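Local coordinates for calcium uptake protein 3, mitochondrial (Homo sapiens, PDB 6AGI) that senses calcium through its EF-hands and, as a disulfide-linked heterodimer with MICU1, regulates the mitochondrial calcium uniporter channel in the central nervous system and skeletal muscle, at residues Ile109-Phe114 with Glu120-Lys125; Lys125-Leu130 with Thr211-Phe216; His215-Gly218 with Glu224-Phe227. All blocks are in the same frame, centred on the assembly; numbering follows the deposited sequence.

Interaction 1: Ile109-Phe114 with Glu120-Lys125; sequences IAFNMF and EMVDKK. With CA (calcium ion), chain F.
E120 meets the far end of the F111 ring through its backbone: CZ of F111 lies 3.4 Å from O of E120, with the carbonyl group at the rim of the ring and near its plane. The glutamate side chain itself adds little, being exposed and poorly ordered. At M121 the chain turns its carbonyl to the calcium ion, and O of M121 binds the metal at 2.5 Å, joining D115, D117, N119 and E126 in the coordination shell. M121 points its CB away from helix 104-114.

V122 then sends its side chain back toward that helix and carries most of the apolar contact. CG2, set anti to the carbonyl carbon, sits 3.8 Å from CE1 of F111, reaching that ring obliquely, and equally 3.8 Å from CB of F114. One methyl thus bridges two residues three apart, roughly one turn, on the incoming helix. The F111 ring reaches E120 and V122 because CG stands anti to the backbone N (chi1 -177°). An alanine at F111 is likely to open a gap beside the carbonyl of E120 and leave CG2 of V122 with F114 as its main support on this side. The backbone of V122 is in turn hydrogen-bonded to that of L225.

Beyond V122, D123 occupies the N-cap position of helix 124-138; its N donates to OE1 of E126, and its OD1 stands 3.5 Å from the calcium ion without being one of the direct ligands here. A hydrophobic residue that faces inward between metal ligands, with its backbone paired to a second loop, is characteristic of paired EF-hand loops; here it belongs to the calcium-loaded first EF-hand of the protein.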
loop_
_atom_site.group_PDB
_atom_site.type_symbol
_atom_site.label_atom_id
_atom_site.label_comp_id
_atom_site.label_asym_id
_atom_site.label_seq_id
_atom_site.Cartn_x
_atom_site.Cartn_y
_atom_site.Cartn_z
ATOM N N ILE B 109 3.954 7.539 -10.644
ATOM C CA ILE B 109 4.309 6.146 -10.929
ATOM C C ILE B 109 3.660 5.686 -12.243
ATOM O O ILE B 109 4.279 4.981 -13.047
ATOM C CB ILE B 109 3.931 5.223 -9.757
ATOM C CG1 ILE B 109 4.840 5.455 -8.563
ATOM C CG2 ILE B 109 4.039 3.735 -10.139
ATOM C CD1 ILE B 109 4.194 4.999 -7.218
ATOM N N ALA B 110 2.428 6.118 -12.503
ATOM C CA ALA B 110 1.710 5.706 -13.708
ATOM C C ALA B 110 2.343 6.289 -14.971
ATOM O O ALA B 110 2.649 5.554 -15.923
ATOM C CB ALA B 110 0.244 6.120 -13.593
ATOM N N PHE B 111 2.563 7.610 -14.980
ATOM C CA PHE B 111 3.265 8.271 -16.081
ATOM C C PHE B 111 4.586 7.580 -16.414
ATOM O O PHE B 111 4.878 7.293 -17.592
ATOM C CB PHE B 111 3.524 9.739 -15.728
ATOM C CG PHE B 111 4.172 10.508 -16.833
ATOM C CD1 PHE B 111 3.415 11.041 -17.862
ATOM C CD2 PHE B 111 5.546 10.669 -16.860
ATOM C CE1 PHE B 111 4.013 11.735 -18.907
ATOM C CE2 PHE B 111 6.156 11.363 -17.905
ATOM C CZ PHE B 111 5.384 11.895 -18.934
ATOM N N ASN B 112 5.409 7.317 -15.385
ATOM C CA ASN B 112 6.662 6.625 -15.642
ATOM C C ASN B 112 6.426 5.202 -16.138
ATOM O O ASN B 112 7.154 4.721 -17.010
ATOM C CB ASN B 112 7.516 6.617 -14.385
ATOM C CG ASN B 112 8.157 7.942 -14.135
ATOM O OD1 ASN B 112 8.279 8.755 -15.062
ATOM N ND2 ASN B 112 8.566 8.197 -12.876
ATOM N N MET B 113 5.384 4.532 -15.659
ATOM C CA MET B 113 5.106 3.221 -16.223
ATOM C C MET B 113 4.762 3.306 -17.703
ATOM O O MET B 113 4.963 2.333 -18.434
ATOM C CB MET B 113 3.973 2.528 -15.461
ATOM C CG MET B 113 4.431 1.839 -14.180
ATOM S SD MET B 113 5.600 0.546 -14.529
ATOM C CE MET B 113 4.434 -0.802 -14.715
ATOM N N PHE B 114 4.276 4.453 -18.163
ATOM C CA PHE B 114 3.953 4.618 -19.578
ATOM C C PHE B 114 5.168 5.000 -20.428
ATOM O O PHE B 114 5.312 4.509 -21.549
ATOM C CB PHE B 114 2.855 5.668 -19.723
ATOM C CG PHE B 114 1.462 5.119 -19.691
ATOM C CD1 PHE B 114 0.920 4.527 -20.827
ATOM C CD2 PHE B 114 0.677 5.224 -18.547
ATOM C CE1 PHE B 114 -0.381 4.036 -20.808
ATOM C CE2 PHE B 114 -0.616 4.734 -18.516
ATOM C CZ PHE B 114 -1.146 4.140 -19.638
ATOM N N GLU B 120 10.086 11.765 -21.245
ATOM C CA GLU B 120 9.138 12.532 -20.442
ATOM C C GLU B 120 7.933 13.028 -21.227
ATOM O O GLU B 120 7.249 13.964 -20.796
ATOM C CB GLU B 120 9.834 13.693 -19.743
ATOM C CG GLU B 120 10.476 13.189 -18.522
ATOM C CD GLU B 120 11.725 13.913 -18.228
ATOM O OE1 GLU B 120 12.017 14.914 -18.920
ATOM O OE2 GLU B 120 12.455 13.411 -17.359
ATOM N N MET B 121 7.651 12.432 -22.374
ATOM C CA MET B 121 6.335 12.568 -22.972
ATOM C C MET B 121 5.816 11.156 -23.210
ATOM O O MET B 121 6.569 10.182 -23.142
ATOM C CB MET B 121 6.315 13.396 -24.299
ATOM C CG MET B 121 7.134 14.715 -24.388
ATOM S SD MET B 121 6.542 16.002 -23.234
ATOM C CE MET B 121 5.798 17.222 -24.322
ATOM N N VAL B 122 4.521 11.045 -23.486
ATOM C CA VAL B 122 3.889 9.767 -23.779
ATOM C C VAL B 122 3.271 9.893 -25.166
ATOM O O VAL B 122 2.396 10.735 -25.393
ATOM C CB VAL B 122 2.855 9.363 -22.715
ATOM C CG1 VAL B 122 2.065 8.159 -23.159
ATOM C CG2 VAL B 122 3.561 8.999 -21.440
ATOM N N ASP B 123 3.811 9.125 -26.113
ATOM C CA ASP B 123 3.278 8.973 -27.464
ATOM C C ASP B 123 1.889 8.355 -27.419
ATOM O O ASP B 123 1.503 7.695 -26.453
ATOM C CB ASP B 123 4.155 8.031 -28.286
ATOM C CG ASP B 123 5.627 8.340 -28.164
ATOM O OD1 ASP B 123 5.981 9.354 -27.521
ATOM O OD2 ASP B 123 6.428 7.521 -28.663
ATOM N N LYS B 124 1.149 8.532 -28.510
ATOM C CA LYS B 124 -0.017 7.686 -28.743
ATOM C C LYS B 124 0.370 6.209 -28.754
ATOM O O LYS B 124 -0.421 5.354 -28.348
ATOM C CB LYS B 124 -0.694 8.070 -30.062
ATOM C CG LYS B 124 -2.025 7.365 -30.346
ATOM C CD LYS B 124 -2.606 7.938 -31.631
ATOM C CE LYS B 124 -3.740 7.123 -32.234
ATOM N NZ LYS B 124 -4.282 7.897 -33.400
ATOM N N LYS B 125 1.584 5.888 -29.215
ATOM C CA LYS B 125 1.964 4.496 -29.421
ATOM C C LYS B 125 2.370 3.849 -28.104
ATOM O O LYS B 125 1.943 2.716 -27.799
ATOM C CB LYS B 125 3.109 4.446 -30.447
ATOM C CG LYS B 125 3.729 3.084 -30.717
ATOM C CD LYS B 125 5.255 3.135 -30.582
ATOM C CE LYS B 125 5.739 2.780 -29.187
ATOM N NZ LYS B 125 7.130 3.271 -28.918
HETATM CA CA CA F . 7.924 8.715 -24.691
#

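Interaction 2: Lys125-Leu130 with Thr211-Phe216; sequences KEFLVL and TLLVHF. With CA (calcium ion), chain F.
F127 and F216 are turned toward one another by different choices of first torsion: CG of F127 stands anti to its backbone N (chi1 -171°), whereas CG of F216 stands anti to the carbonyl carbon, beside the N. The pair joins the exiting helix of the calcium-bound EF-hand, 124-138, to helix 211-217. Segments 125-130 and 211-216 run nearly antiparallel, their axes 11.5 Å apart at closest, so long side chains must span the interval.

The rings form an offset edge-to-face pair. F216 presents its edge to a face of F127, with centroids 5.6 Å apart and planes at 67°; its CD2 stands over that face toward the rim rather than over the middle. Beside this pair, CD1 of L213 touches CD1 of F127 at 3.9 Å, coming obliquely to the ring. The same methyl meets CD2 of L128 at 4.2 Å, where the two leucine side chains cross at about a right angle. L213 therefore fills the corner between two successive residues of the other helix. F127 is further enclosed by the rings of F114, almost parallel to it, and F95, edge-to-face, and F216 has F233 as another edge-to-face partner.

E126, the immediate neighbour of F127, takes no part in this apolar seam; its extended side chain heads instead to the metal. One helical turn thus serves core and calcium site together. The carboxylate of E126 is hydrogen-bonded at OE2 to OG1 of T116, and grips the calcium ion with both oxygens, OE1 of E126 at 2.5 Å and OE2 of E126 at 2.8 Å.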
loop_
_atom_site.group_PDB
_atom_site.type_symbol
_atom_site.label_atom_id
_atom_site.label_comp_id
_atom_site.label_asym_id
_atom_site.label_seq_id
_atom_site.Cartn_x
_atom_site.Cartn_y
_atom_site.Cartn_z
ATOM N N LYS B 125 1.584 5.888 -29.215
ATOM C CA LYS B 125 1.964 4.496 -29.421
ATOM C C LYS B 125 2.370 3.849 -28.104
ATOM O O LYS B 125 1.943 2.716 -27.799
ATOM C CB LYS B 125 3.109 4.446 -30.447
ATOM C CG LYS B 125 3.729 3.084 -30.717
ATOM C CD LYS B 125 5.255 3.135 -30.582
ATOM C CE LYS B 125 5.739 2.780 -29.187
ATOM N NZ LYS B 125 7.130 3.271 -28.918
ATOM N N GLU B 126 3.074 4.619 -27.259
ATOM C CA GLU B 126 3.252 4.244 -25.858
ATOM C C GLU B 126 1.916 3.996 -25.169
ATOM O O GLU B 126 1.711 2.955 -24.534
ATOM C CB GLU B 126 4.021 5.326 -25.104
ATOM C CG GLU B 126 5.507 5.156 -25.164
ATOM C CD GLU B 126 6.245 6.337 -24.583
ATOM O OE1 GLU B 126 5.782 7.477 -24.751
ATOM O OE2 GLU B 126 7.280 6.118 -23.922
ATOM N N PHE B 127 0.998 4.950 -25.289
ATOM C CA PHE B 127 -0.296 4.799 -24.650
ATOM C C PHE B 127 -1.027 3.570 -25.162
ATOM O O PHE B 127 -1.805 2.977 -24.420
ATOM C CB PHE B 127 -1.139 6.065 -24.835
ATOM C CG PHE B 127 -2.399 6.062 -24.028
ATOM C CD1 PHE B 127 -3.581 5.541 -24.536
ATOM C CD2 PHE B 127 -2.385 6.526 -22.723
ATOM C CE1 PHE B 127 -4.735 5.538 -23.775
ATOM C CE2 PHE B 127 -3.531 6.500 -21.944
ATOM C CZ PHE B 127 -4.708 6.010 -22.476
ATOM N N LEU B 128 -0.818 3.187 -26.424
ATOM C CA LEU B 128 -1.560 2.068 -26.996
ATOM C C LEU B 128 -0.996 0.696 -26.619
ATOM O O LEU B 128 -1.749 -0.306 -26.648
ATOM C CB LEU B 128 -1.640 2.236 -28.519
ATOM C CG LEU B 128 -2.874 3.072 -28.928
ATOM C CD1 LEU B 128 -2.894 3.401 -30.399
ATOM C CD2 LEU B 128 -4.190 2.367 -28.533
ATOM N N VAL B 129 0.286 0.622 -26.232
ATOM C CA VAL B 129 0.856 -0.697 -25.946
ATOM C C VAL B 129 0.052 -1.467 -24.911
ATOM O O VAL B 129 0.043 -2.698 -24.919
ATOM C CB VAL B 129 2.319 -0.600 -25.481
ATOM C CG1 VAL B 129 3.119 0.230 -26.452
ATOM C CG2 VAL B 129 2.394 -0.076 -24.026
ATOM N N LEU B 130 -0.632 -0.802 -24.009
ATOM C CA LEU B 130 -1.248 -1.657 -23.015
ATOM C C LEU B 130 -2.541 -2.284 -23.521
ATOM O O LEU B 130 -2.842 -3.435 -23.178
ATOM C CB LEU B 130 -1.437 -0.889 -21.721
ATOM C CG LEU B 130 -0.286 -0.363 -20.868
ATOM C CD1 LEU B 130 -0.652 0.538 -19.632
ATOM C CD2 LEU B 130 0.332 -1.617 -20.482
ATOM N N THR B 211 -12.353 8.668 -27.493
ATOM C CA THR B 211 -12.344 10.012 -26.922
ATOM C C THR B 211 -11.039 10.305 -26.198
ATOM O O THR B 211 -10.451 11.370 -26.393
ATOM C CB THR B 211 -13.560 10.218 -26.017
ATOM O OG1 THR B 211 -14.703 10.508 -26.836
ATOM C CG2 THR B 211 -13.319 11.329 -24.964
ATOM N N LEU B 212 -10.552 9.378 -25.368
ATOM C CA LEU B 212 -9.300 9.664 -24.670
ATOM C C LEU B 212 -8.130 9.708 -25.644
ATOM O O LEU B 212 -7.191 10.491 -25.458
ATOM C CB LEU B 212 -9.053 8.646 -23.558
ATOM C CG LEU B 212 -9.938 8.963 -22.355
ATOM C CD1 LEU B 212 -9.642 8.004 -21.218
ATOM C CD2 LEU B 212 -9.787 10.447 -21.909
ATOM N N LEU B 213 -8.192 8.913 -26.709
ATOM C CA LEU B 213 -7.115 8.895 -27.688
ATOM C C LEU B 213 -7.010 10.236 -28.437
ATOM O O LEU B 213 -5.912 10.793 -28.591
ATOM C CB LEU B 213 -7.376 7.733 -28.635
ATOM C CG LEU B 213 -6.286 6.758 -29.013
ATOM C CD1 LEU B 213 -5.607 6.233 -27.779
ATOM C CD2 LEU B 213 -6.946 5.623 -29.803
ATOM N N VAL B 214 -8.149 10.786 -28.879
ATOM C CA VAL B 214 -8.165 12.080 -29.566
ATOM C C VAL B 214 -7.925 13.231 -28.585
ATOM O O VAL B 214 -7.218 14.205 -28.892
ATOM C CB VAL B 214 -9.493 12.243 -30.329
ATOM C CG1 VAL B 214 -9.565 13.588 -30.991
ATOM C CG2 VAL B 214 -9.577 11.173 -31.401
ATOM N N HIS B 215 -8.508 13.141 -27.396
ATOM C CA HIS B 215 -8.301 14.173 -26.398
ATOM C C HIS B 215 -6.819 14.305 -26.056
ATOM O O HIS B 215 -6.314 15.423 -25.897
ATOM C CB HIS B 215 -9.126 13.839 -25.156
ATOM C CG HIS B 215 -8.918 14.788 -24.018
ATOM N ND1 HIS B 215 -9.544 16.010 -23.947
ATOM C CD2 HIS B 215 -8.161 14.694 -22.902
ATOM C CE1 HIS B 215 -9.184 16.628 -22.837
ATOM N NE2 HIS B 215 -8.340 15.853 -22.186
ATOM N N PHE B 216 -6.103 13.169 -25.961
ATOM C CA PHE B 216 -4.695 13.137 -25.545
ATOM C C PHE B 216 -3.753 13.489 -26.684
ATOM O O PHE B 216 -2.856 14.323 -26.514
ATOM C CB PHE B 216 -4.330 11.756 -25.000
ATOM C CG PHE B 216 -4.806 11.515 -23.597
ATOM C CD1 PHE B 216 -5.023 12.577 -22.725
ATOM C CD2 PHE B 216 -5.046 10.235 -23.148
ATOM C CE1 PHE B 216 -5.457 12.352 -21.417
ATOM C CE2 PHE B 216 -5.489 10.003 -21.855
ATOM C CZ PHE B 216 -5.687 11.064 -20.982
HETATM CA CA CA F . 7.924 8.715 -24.691
#

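Interaction 3: His215-Gly218 with Glu224-Phe227; sequences HFFG and ELNF
L225 packs onto F216 and F217, two consecutive residues late in helix 211-217, and closes a short helix-loop-helix in an arrangement reminiscent of an EF-hand, probably a partner of the first one. The resemblance is one of shape: helix 211-217 leads into a brief loop and then helix 227-250, and L225 takes a place like that of V122 in the calcium-bound hand.

The tight part of the contact is a CH-pi interaction. CD1 of L225 lies over one face of the F216 ring, 3.8 Å from the centroid and 22° off the ring normal. It leans toward the inner end of the ring, where CG of F216 is 3.6 Å from CD1 of L225. The second methyl contributes at the border, with CD2 of L225 at 4.1 Å from CD1 of F216. Within the same helix, F216 also lays its CB over the centre of the F217 ring. That ring, one face of which is covered by its own neighbour, comes to L225 obliquely.

The looser side begins at the residues flanking this core. G218 leaves helical geometry with a positive phi of 77°, a conformation that favours glycine, and is only partly buried. E224 is exposed and points its CB away from the helix, although its CA is the nearest to that of F217. On the other flank N226 takes the N-cap position of helix 227-250, its OD1 accepting a hydrogen bond from D229 N, and makes no contact with segment 215-218. Between these margins, the looser of the two aromatic contacts is CE1 of F217 at 4.2 Å from CG of L225.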
loop_
_atom_site.group_PDB
_atom_site.type_symbol
_atom_site.label_atom_id
_atom_site.label_comp_id
_atom_site.label_asym_id
_atom_site.label_seq_id
_atom_site.Cartn_x
_atom_site.Cartn_y
_atom_site.Cartn_z
ATOM N N HIS B 215 -8.508 13.141 -27.396
ATOM C CA HIS B 215 -8.301 14.173 -26.398
ATOM C C HIS B 215 -6.819 14.305 -26.056
ATOM O O HIS B 215 -6.314 15.423 -25.897
ATOM C CB HIS B 215 -9.126 13.839 -25.156
ATOM C CG HIS B 215 -8.918 14.788 -24.018
ATOM N ND1 HIS B 215 -9.544 16.010 -23.947
ATOM C CD2 HIS B 215 -8.161 14.694 -22.902
ATOM C CE1 HIS B 215 -9.184 16.628 -22.837
ATOM N NE2 HIS B 215 -8.340 15.853 -22.186
ATOM N N PHE B 216 -6.103 13.169 -25.961
ATOM C CA PHE B 216 -4.695 13.137 -25.545
ATOM C C PHE B 216 -3.753 13.489 -26.684
ATOM O O PHE B 216 -2.856 14.323 -26.514
ATOM C CB PHE B 216 -4.330 11.756 -25.000
ATOM C CG PHE B 216 -4.806 11.515 -23.597
ATOM C CD1 PHE B 216 -5.023 12.577 -22.725
ATOM C CD2 PHE B 216 -5.046 10.235 -23.148
ATOM C CE1 PHE B 216 -5.457 12.352 -21.417
ATOM C CE2 PHE B 216 -5.489 10.003 -21.855
ATOM C CZ PHE B 216 -5.687 11.064 -20.982
ATOM N N PHE B 217 -3.915 12.840 -27.841
ATOM C CA PHE B 217 -2.944 12.960 -28.924
ATOM C C PHE B 217 -3.516 13.599 -30.182
ATOM O O PHE B 217 -2.906 13.484 -31.251
ATOM C CB PHE B 217 -2.363 11.594 -29.258
ATOM C CG PHE B 217 -2.074 10.773 -28.049
ATOM C CD1 PHE B 217 -0.965 11.046 -27.257
ATOM C CD2 PHE B 217 -2.915 9.740 -27.680
ATOM C CE1 PHE B 217 -0.697 10.299 -26.128
ATOM C CE2 PHE B 217 -2.652 9.004 -26.552
ATOM C CZ PHE B 217 -1.539 9.292 -25.773
ATOM N N GLY B 218 -4.673 14.251 -30.099
ATOM C CA GLY B 218 -5.186 14.967 -31.244
ATOM C C GLY B 218 -5.812 14.059 -32.280
ATOM O O GLY B 218 -5.823 12.829 -32.170
ATOM N N GLU B 224 1.814 14.891 -28.006
ATOM C CA GLU B 224 2.390 14.118 -26.915
ATOM C C GLU B 224 2.017 14.717 -25.568
ATOM O O GLU B 224 1.666 15.897 -25.461
ATOM C CB GLU B 224 3.924 14.030 -27.018
ATOM C CG GLU B 224 4.464 13.394 -28.291
ATOM C CD GLU B 224 5.299 14.377 -29.099
ATOM O OE1 GLU B 224 5.716 15.419 -28.525
ATOM O OE2 GLU B 224 5.540 14.109 -30.301
ATOM N N LEU B 225 2.087 13.856 -24.541
ATOM C CA LEU B 225 1.593 14.125 -23.194
ATOM C C LEU B 225 2.763 14.221 -22.224
ATOM O O LEU B 225 3.522 13.256 -22.074
ATOM C CB LEU B 225 0.651 13.021 -22.740
ATOM C CG LEU B 225 -0.844 13.119 -22.983
ATOM C CD1 LEU B 225 -1.492 11.944 -22.246
ATOM C CD2 LEU B 225 -1.369 14.437 -22.448
ATOM N N ASN B 226 2.910 15.369 -21.566
ATOM C CA ASN B 226 3.911 15.512 -20.516
ATOM C C ASN B 226 3.293 15.111 -19.169
ATOM O O ASN B 226 2.089 14.852 -19.063
ATOM C CB ASN B 226 4.453 16.942 -20.480
ATOM C CG ASN B 226 3.398 17.966 -20.039
ATOM O OD1 ASN B 226 2.212 17.657 -19.917
ATOM N ND2 ASN B 226 3.829 19.195 -19.841
ATOM N N PHE B 227 4.118 15.082 -18.118
ATOM C CA PHE B 227 3.617 14.682 -16.804
ATOM C C PHE B 227 2.529 15.626 -16.292
ATOM O O PHE B 227 1.586 15.200 -15.611
ATOM C CB PHE B 227 4.755 14.643 -15.796
ATOM C CG PHE B 227 4.301 14.305 -14.426
ATOM C CD1 PHE B 227 3.425 13.242 -14.205
ATOM C CD2 PHE B 227 4.698 15.096 -13.352
ATOM C CE1 PHE B 227 2.984 12.952 -12.911
ATOM C CE2 PHE B 227 4.266 14.823 -12.063
ATOM C CZ PHE B 227 3.412 13.752 -11.835
#

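Overall arrangement
From the N terminus, interaction 1 comes first and closes the short calcium loop between helices 104-114 and 124-138. The latter helix passes on at once into interaction 2, with K125 common to both, and this long-range contact closes the roughly eighty-residue excursion, part of it unmodelled, that leads to helix 211-217. Interaction 3 starts where interaction 2 ends, sharing H215 and F216, and closes a second short loop ahead of helix 227-250. The three follow in series; none nests or crosses. In space they form one cluster: F217 touches both F127 and V122, tying the calcium-bound hand to the helix-loop-helix of 211-250 that probably pairs with it.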